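Local coordinates for putative sugar binding protein (Bacteroides vulgatus ATCC 8482, PDB 3KEZ), which probably binds sugars at the outer membrane as a SusD-family nutrient-binding protein, and carries a bound calcium ion, at residues Y212-L216 with E346-T351; M199-S203 with M218-A222. All coordinates share one frame; numbering follows the deposited sequence.

Contact 1 (Y212-L216 with E346-T351)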
ATOM      1  N   TYR A 212      -5.262  18.607   2.100  1.00 10.91           N
ATOM      2  CA  TYR A 212      -3.939  18.821   1.534  1.00 13.00           C
ATOM      3  C   TYR A 212      -2.963  19.500   2.443  1.00 10.91           C
ATOM      4  O   TYR A 212      -1.793  19.140   2.425  1.00 11.20           O
ATOM      5  CB  TYR A 212      -4.035  19.563   0.219  1.00 11.34           C
ATOM      6  CG  TYR A 212      -4.787  18.735  -0.756  1.00 11.13           C
ATOM      7  CD1 TYR A 212      -4.255  17.533  -1.224  1.00 16.42           C
ATOM      8  CD2 TYR A 212      -6.042  19.116  -1.197  1.00 16.50           C
ATOM      9  CE1 TYR A 212      -4.940  16.758  -2.090  1.00 11.02           C
ATOM     10  CE2 TYR A 212      -6.739  18.336  -2.087  1.00 11.95           C
ATOM     11  CZ  TYR A 212      -6.190  17.168  -2.528  1.00 18.00           C
ATOM     12  OH  TYR A 212      -6.923  16.381  -3.372  1.00 12.30           O
ATOM     13  N   ASN A 213      -3.420  20.474   3.228  1.00 10.44           N
ATOM     14  CA  ASN A 213      -2.519  21.078   4.233  1.00  9.84           C
ATOM     15  C   ASN A 213      -1.956  20.069   5.216  1.00  8.84           C
ATOM     16  O   ASN A 213      -0.777  20.121   5.566  1.00  9.96           O
ATOM     17  CB  ASN A 213      -3.200  22.185   5.002  1.00 10.54           C
ATOM     18  CG  ASN A 213      -3.674  23.306   4.113  1.00 14.18           C
ATOM     19  OD1 ASN A 213      -2.950  23.772   3.215  1.00 17.20           O
ATOM     20  ND2 ASN A 213      -4.881  23.775   4.378  1.00 20.17           N
ATOM     21  N   GLU A 214      -2.825  19.198   5.716  1.00  8.48           N
ATOM     22  CA  GLU A 214      -2.453  18.179   6.674  1.00 11.40           C
ATOM     23  C   GLU A 214      -1.601  17.091   5.967  1.00 14.69           C
ATOM     24  O   GLU A 214      -0.612  16.601   6.539  1.00 14.92           O
ATOM     25  CB  GLU A 214      -3.730  17.565   7.280  1.00 12.94           C
ATOM     26  CG  GLU A 214      -4.553  18.544   8.143  1.00 16.74           C
ATOM     27  CD  GLU A 214      -5.559  19.437   7.369  1.00 19.72           C
ATOM     28  OE1 GLU A 214      -5.613  19.462   6.099  1.00 21.87           O
ATOM     29  OE2 GLU A 214      -6.314  20.163   8.063  1.00 32.20           O
ATOM     30  N   ALA A 215      -1.970  16.718   4.738  1.00 10.96           N
ATOM     31  CA  ALA A 215      -1.133  15.816   3.953  1.00 10.78           C
ATOM     32  C   ALA A 215       0.309  16.385   3.861  1.00 11.73           C
ATOM     33  O   ALA A 215       1.283  15.671   4.078  1.00  9.23           O
ATOM     34  CB  ALA A 215      -1.671  15.613   2.588  1.00 10.37           C
ATOM     35  N   LEU A 216       0.419  17.676   3.543  1.00 10.55           N
ATOM     36  CA  LEU A 216       1.717  18.293   3.308  1.00  9.55           C
ATOM     37  C   LEU A 216       2.554  18.327   4.553  1.00 11.88           C
ATOM     38  O   LEU A 216       3.747  17.964   4.529  1.00 12.08           O
ATOM     39  CB  LEU A 216       1.560  19.708   2.803  1.00 11.33           C
ATOM     40  CG  LEU A 216       2.876  20.435   2.484  1.00  7.01           C
ATOM     41  CD1 LEU A 216       3.673  19.727   1.381  1.00  8.60           C
ATOM     42  CD2 LEU A 216       2.558  21.883   2.042  1.00  7.91           C
ATOM     43  N   GLU A 346       2.487  16.313  -4.297  1.00 11.33           N
ATOM     44  CA  GLU A 346       1.065  16.400  -4.591  1.00 13.39           C
ATOM     45  C   GLU A 346       0.349  17.444  -3.712  1.00 10.74           C
ATOM     46  O   GLU A 346      -0.344  18.328  -4.218  1.00  8.42           O
ATOM     47  CB  GLU A 346       0.393  15.027  -4.477  1.00 12.70           C
ATOM     48  CG  GLU A 346      -1.092  15.072  -4.801  1.00 11.99           C
ATOM     49  CD  GLU A 346      -1.805  13.703  -4.738  1.00 12.25           C
ATOM     50  OE1 GLU A 346      -1.176  12.639  -4.905  1.00 12.19           O
ATOM     51  OE2 GLU A 346      -3.033  13.710  -4.521  1.00 11.84           O
ATOM     52  N   ALA A 347       0.586  17.378  -2.406  1.00 12.24           N
ATOM     53  CA  ALA A 347      -0.038  18.313  -1.467  1.00 12.43           C
ATOM     54  C   ALA A 347       0.427  19.757  -1.718  1.00 11.36           C
ATOM     55  O   ALA A 347      -0.357  20.683  -1.558  1.00 14.14           O
ATOM     56  CB  ALA A 347       0.252  17.901  -0.019  1.00  8.44           C
ATOM     57  N   ALA A 348       1.691  19.942  -2.109  1.00  8.16           N
ATOM     58  CA  ALA A 348       2.196  21.258  -2.488  1.00  7.98           C
ATOM     59  C   ALA A 348       1.435  21.812  -3.705  1.00  9.25           C
ATOM     60  O   ALA A 348       1.004  22.985  -3.699  1.00 10.77           O
ATOM     61  CB  ALA A 348       3.700  21.208  -2.777  1.00  7.06           C
ATOM     62  N   VAL A 349       1.256  20.978  -4.724  1.00  6.85           N
ATOM     63  CA  VAL A 349       0.524  21.391  -5.925  1.00  7.98           C
ATOM     64  C   VAL A 349      -0.879  21.790  -5.525  1.00  8.78           C
ATOM     65  O   VAL A 349      -1.369  22.869  -5.887  1.00 10.77           O
ATOM     66  CB  VAL A 349       0.444  20.256  -6.957  1.00  8.01           C
ATOM     67  CG1 VAL A 349      -0.651  20.605  -8.061  1.00 10.90           C
ATOM     68  CG2 VAL A 349       1.828  20.051  -7.593  1.00  8.67           C
ATOM     69  N   GLN A 350      -1.522  20.928  -4.738  1.00  9.70           N
ATOM     70  CA  GLN A 350      -2.910  21.120  -4.380  1.00 10.88           C
ATOM     71  C   GLN A 350      -3.129  22.301  -3.426  1.00 13.31           C
ATOM     72  O   GLN A 350      -4.231  22.803  -3.347  1.00 16.22           O
ATOM     73  CB  GLN A 350      -3.535  19.819  -3.878  1.00 11.19           C
ATOM     74  CG  GLN A 350      -3.547  18.714  -4.887  1.00 13.82           C
ATOM     75  CD  GLN A 350      -4.634  18.886  -5.961  1.00 17.19           C
ATOM     76  OE1 GLN A 350      -4.728  19.922  -6.586  1.00 25.25           O
ATOM     77  NE2 GLN A 350      -5.439  17.875  -6.155  1.00 15.18           N
ATOM     78  N   THR A 351      -2.077  22.789  -2.757  1.00 12.96           N
ATOM     79  CA  THR A 351      -2.173  23.992  -1.931  1.00 13.14           C
ATOM     80  C   THR A 351      -1.559  25.235  -2.592  1.00 12.43           C
ATOM     81  O   THR A 351      -1.466  26.288  -1.984  1.00 11.66           O
ATOM     82  CB  THR A 351      -1.516  23.763  -0.573  1.00 14.27           C
ATOM     83  OG1 THR A 351      -0.166  23.345  -0.752  1.00 14.70           O
ATOM     84  CG2 THR A 351      -2.281  22.683   0.235  1.00 11.53           C
TER
HETATM   85  O   HOH W   1      -5.061  15.102  -5.117  1.00 11.07           O
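The helical turn 212-216 runs roughly antiparallel to the last turn of helix 337-350, at 145° between their N-to-C directions and 8.4 Å between axes, with Tyr212 standing opposite Ala347. Ala347 suits this approach because its methyl is small enough to nestle against the opposing backbone: its CB lies 3.4 Å from Tyr212 O and also meets the CB atoms of Ala215 and Leu216. Leu216 has CG anti to the backbone N, which carries its methyls along the partner helix, CD1 against Ala348 and CD2 beside Thr351 OG1. Tyr212 lays one ring face on Gln350, whose CB sits 3.5 Å from the ring centroid and almost on the ring normal, a CH-pi contact. A bend at chi2 (-76°) lets Gln350 CG follow the ring outward, and the amide plane ends about 52° from that of the ring, near the phenol. Helix 212-229 and helix 337-350 belong to the alpha-helical, TPR-like framework of the SusD fold. Beyond the ring, one water gathers three polar ends: it accepts from Tyr212 OH at 2.9 Å and from Gln350 NE2, and donates to Glu346 OE2, a carboxylate oxygen also salt-bridged to Arg404. Were Tyr212 cut back to an alanine, Gln350 CB would probably lose its aromatic cover and the water one of its donors. Thr351, the first residue here to leave helical backbone angles, turns its hydroxyl back on the preceding turn, OG1 donating to Ala347 O at 2.8 Å. This leaves CG2 directed across the contact, 3.6 Å from Tyr212 CB and close to Asn213 OD1.

Contact 2 (M199-S203 with M218-A222)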
HETATM    1  N   MSE A 199       3.665   8.341   9.709  1.00 10.45           N
HETATM    2  CA  MSE A 199       3.452   9.701   9.185  1.00 10.94           C
HETATM    3  C   MSE A 199       3.271   9.683   7.653  1.00 10.01           C
HETATM    4  O   MSE A 199       2.462  10.420   7.097  1.00 10.39           O
HETATM    5  CB  MSE A 199       4.591  10.628   9.551  1.00 11.66           C
HETATM    6  CG  MSE A 199       4.654  11.042  10.937  1.00 16.51           C
HETATM    7 SE   MSE A 199       5.965  12.473  11.139  0.75 12.24          SE
HETATM    8  CE  MSE A 199       5.703  12.830  13.053  1.00 14.50           C
ATOM      9  N   THR A 200       4.050   8.856   6.969  1.00 11.19           N
ATOM     10  CA  THR A 200       3.938   8.746   5.513  1.00 10.37           C
ATOM     11  C   THR A 200       2.572   8.197   5.131  1.00  7.89           C
ATOM     12  O   THR A 200       1.902   8.775   4.283  1.00 12.08           O
ATOM     13  CB  THR A 200       5.055   7.884   4.922  1.00 11.16           C
ATOM     14  OG1 THR A 200       6.308   8.476   5.236  1.00  9.46           O
ATOM     15  CG2 THR A 200       4.938   7.752   3.432  1.00  7.99           C
ATOM     16  N   LEU A 201       2.119   7.142   5.806  1.00  7.58           N
ATOM     17  CA  LEU A 201       0.774   6.555   5.517  1.00 10.44           C
ATOM     18  C   LEU A 201      -0.280   7.615   5.819  1.00 10.93           C
ATOM     19  O   LEU A 201      -1.159   7.853   5.010  1.00  9.33           O
ATOM     20  CB  LEU A 201       0.493   5.299   6.322  1.00  7.15           C
ATOM     21  CG  LEU A 201      -0.832   4.562   6.126  1.00 12.12           C
ATOM     22  CD1 LEU A 201      -1.106   4.353   4.627  1.00  8.88           C
ATOM     23  CD2 LEU A 201      -0.846   3.224   6.887  1.00  8.70           C
ATOM     24  N   LEU A 202      -0.126   8.309   6.949  1.00  8.47           N
ATOM     25  CA  LEU A 202      -1.128   9.294   7.347  1.00 10.01           C
ATOM     26  C   LEU A 202      -1.213  10.411   6.274  1.00  9.67           C
ATOM     27  O   LEU A 202      -2.313  10.836   5.939  1.00  8.62           O
ATOM     28  CB  LEU A 202      -0.851   9.869   8.738  1.00 12.30           C
ATOM     29  CG  LEU A 202      -1.814  10.980   9.190  1.00  9.78           C
ATOM     30  CD1 LEU A 202      -3.297  10.587   8.957  1.00  8.76           C
ATOM     31  CD2 LEU A 202      -1.561  11.340  10.639  1.00 10.63           C
ATOM     32  N   SER A 203      -0.065  10.817   5.723  1.00  9.18           N
ATOM     33  CA  SER A 203      -0.052  11.774   4.620  1.00  9.72           C
ATOM     34  C   SER A 203      -0.816  11.287   3.406  1.00  9.89           C
ATOM     35  O   SER A 203      -1.519  12.048   2.768  1.00  9.12           O
ATOM     36  CB  SER A 203       1.395  12.230   4.235  1.00 11.85           C
ATOM     37  OG  SER A 203       2.086  11.284   3.424  1.00 10.82           O
HETATM   38  N   MSE A 218       2.349  16.413   7.183  1.00 11.42           N
HETATM   39  CA  MSE A 218       2.785  15.071   7.618  1.00 12.57           C
HETATM   40  C   MSE A 218       3.894  14.508   6.686  1.00 11.52           C
HETATM   41  O   MSE A 218       4.838  13.874   7.182  1.00  9.90           O
HETATM   42  CB  MSE A 218       1.629  14.069   7.707  1.00  8.19           C
HETATM   43  CG  MSE A 218       0.736  14.210   8.895  1.00 13.89           C
HETATM   44 SE   MSE A 218       1.680  13.766  10.546  0.75 12.20          SE
HETATM   45  CE  MSE A 218       0.412  14.596  11.733  1.00 17.05           C
ATOM     46  N   ALA A 219       3.771  14.716   5.367  1.00 10.73           N
ATOM     47  CA  ALA A 219       4.806  14.231   4.425  1.00 10.42           C
ATOM     48  C   ALA A 219       6.141  14.923   4.660  1.00  9.27           C
ATOM     49  O   ALA A 219       7.210  14.262   4.730  1.00 10.86           O
ATOM     50  CB  ALA A 219       4.344  14.383   2.978  1.00  7.81           C
ATOM     51  N   GLU A 220       6.096  16.240   4.861  1.00 11.55           N
ATOM     52  CA  GLU A 220       7.302  17.003   5.095  1.00 10.99           C
ATOM     53  C   GLU A 220       7.984  16.588   6.401  1.00 14.97           C
ATOM     54  O   GLU A 220       9.196  16.501   6.450  1.00 13.86           O
ATOM     55  CB  GLU A 220       7.041  18.526   5.107  1.00 13.97           C
ATOM     56  CG  GLU A 220       6.730  19.072   3.740  1.00 10.54           C
ATOM     57  CD  GLU A 220       6.904  20.611   3.642  1.00 15.15           C
ATOM     58  OE1 GLU A 220       5.954  21.341   3.984  1.00  9.45           O
ATOM     59  OE2 GLU A 220       7.956  21.078   3.153  1.00 12.71           O
ATOM     60  N   ASN A 221       7.209  16.361   7.449  1.00 12.64           N
ATOM     61  CA  ASN A 221       7.777  15.944   8.734  1.00 12.99           C
ATOM     62  C   ASN A 221       8.275  14.501   8.686  1.00 11.29           C
ATOM     63  O   ASN A 221       9.293  14.182   9.298  1.00  9.59           O
ATOM     64  CB  ASN A 221       6.761  16.159   9.867  1.00  9.85           C
ATOM     65  CG  ASN A 221       6.545  17.644  10.173  1.00 14.68           C
ATOM     66  OD1 ASN A 221       7.462  18.458  10.052  1.00 24.51           O
ATOM     67  ND2 ASN A 221       5.365  17.980  10.612  1.00 23.04           N
ATOM     68  N   ALA A 222       7.588  13.653   7.919  1.00  9.44           N
ATOM     69  CA  ALA A 222       8.030  12.260   7.729  1.00  9.33           C
ATOM     70  C   ALA A 222       9.430  12.252   7.118  1.00  9.38           C
ATOM     71  O   ALA A 222      10.314  11.475   7.542  1.00 11.22           O
ATOM     72  CB  ALA A 222       7.088  11.503   6.836  1.00  5.07           C
TER
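Helices 195-209 and 212-229 form an antiparallel helical hairpin, and here their facing turns pack 8.1 Å apart between axes, at 159° between directions. Small residues permit this spacing: Ala222 CB rests 3.8 Å from Met199 CB and also meets Thr200 OG1, while Ser203 CB lies 3.6 Å from Ala219 N. Two long, flexible side chains, both selenomethionine, fill the flank. Met199 stays extended beyond CG and reaches over the backbone of the opposing turn, SE lying 3.9 Å from Asn221 C. Met218 instead folds at chi2 (-67°), which brings its SE within 4.1 Å of Met199 CG and its CE to 4.0 Å from Leu202 CD2; the two selenomethionines cross at about a right angle. No hydrogen bond joins the segments, and the buried hydroxyls are satisfied within their own helix or by a third one: Ser203 OG donates to Thr200 O at 2.7 Å and also bonds Asn343, while Thr200 OG1 bonds Trp196 O. Helix 166-183 packs beside the selenomethionine flank, touching Met199, Leu202 and Met218, whereas helix 337-350 lies against Thr200 and Ala219.

Helix 212-229 takes part in both contacts, meeting helix 337-350 through its first turn in contact 1 and helix 195-209 through residues 218-222, about a turn further on, in contact 2. The two lie about 11 Å apart, centre to centre, and touch where Ala215 O packs on Ser203 CB. Contact 2 joins helices adjacent in sequence and is the more buried, with apolar packing across it and its hydroxyls bonded within or beyond the hairpin. Contact 1 bridges distant parts of the chain, lies farther from the chain's centre and is partly buried, combining alanine packing against backbone, a tyrosine face laid on Gln350, and a water-linked polar cluster. Neither reaches the calcium site.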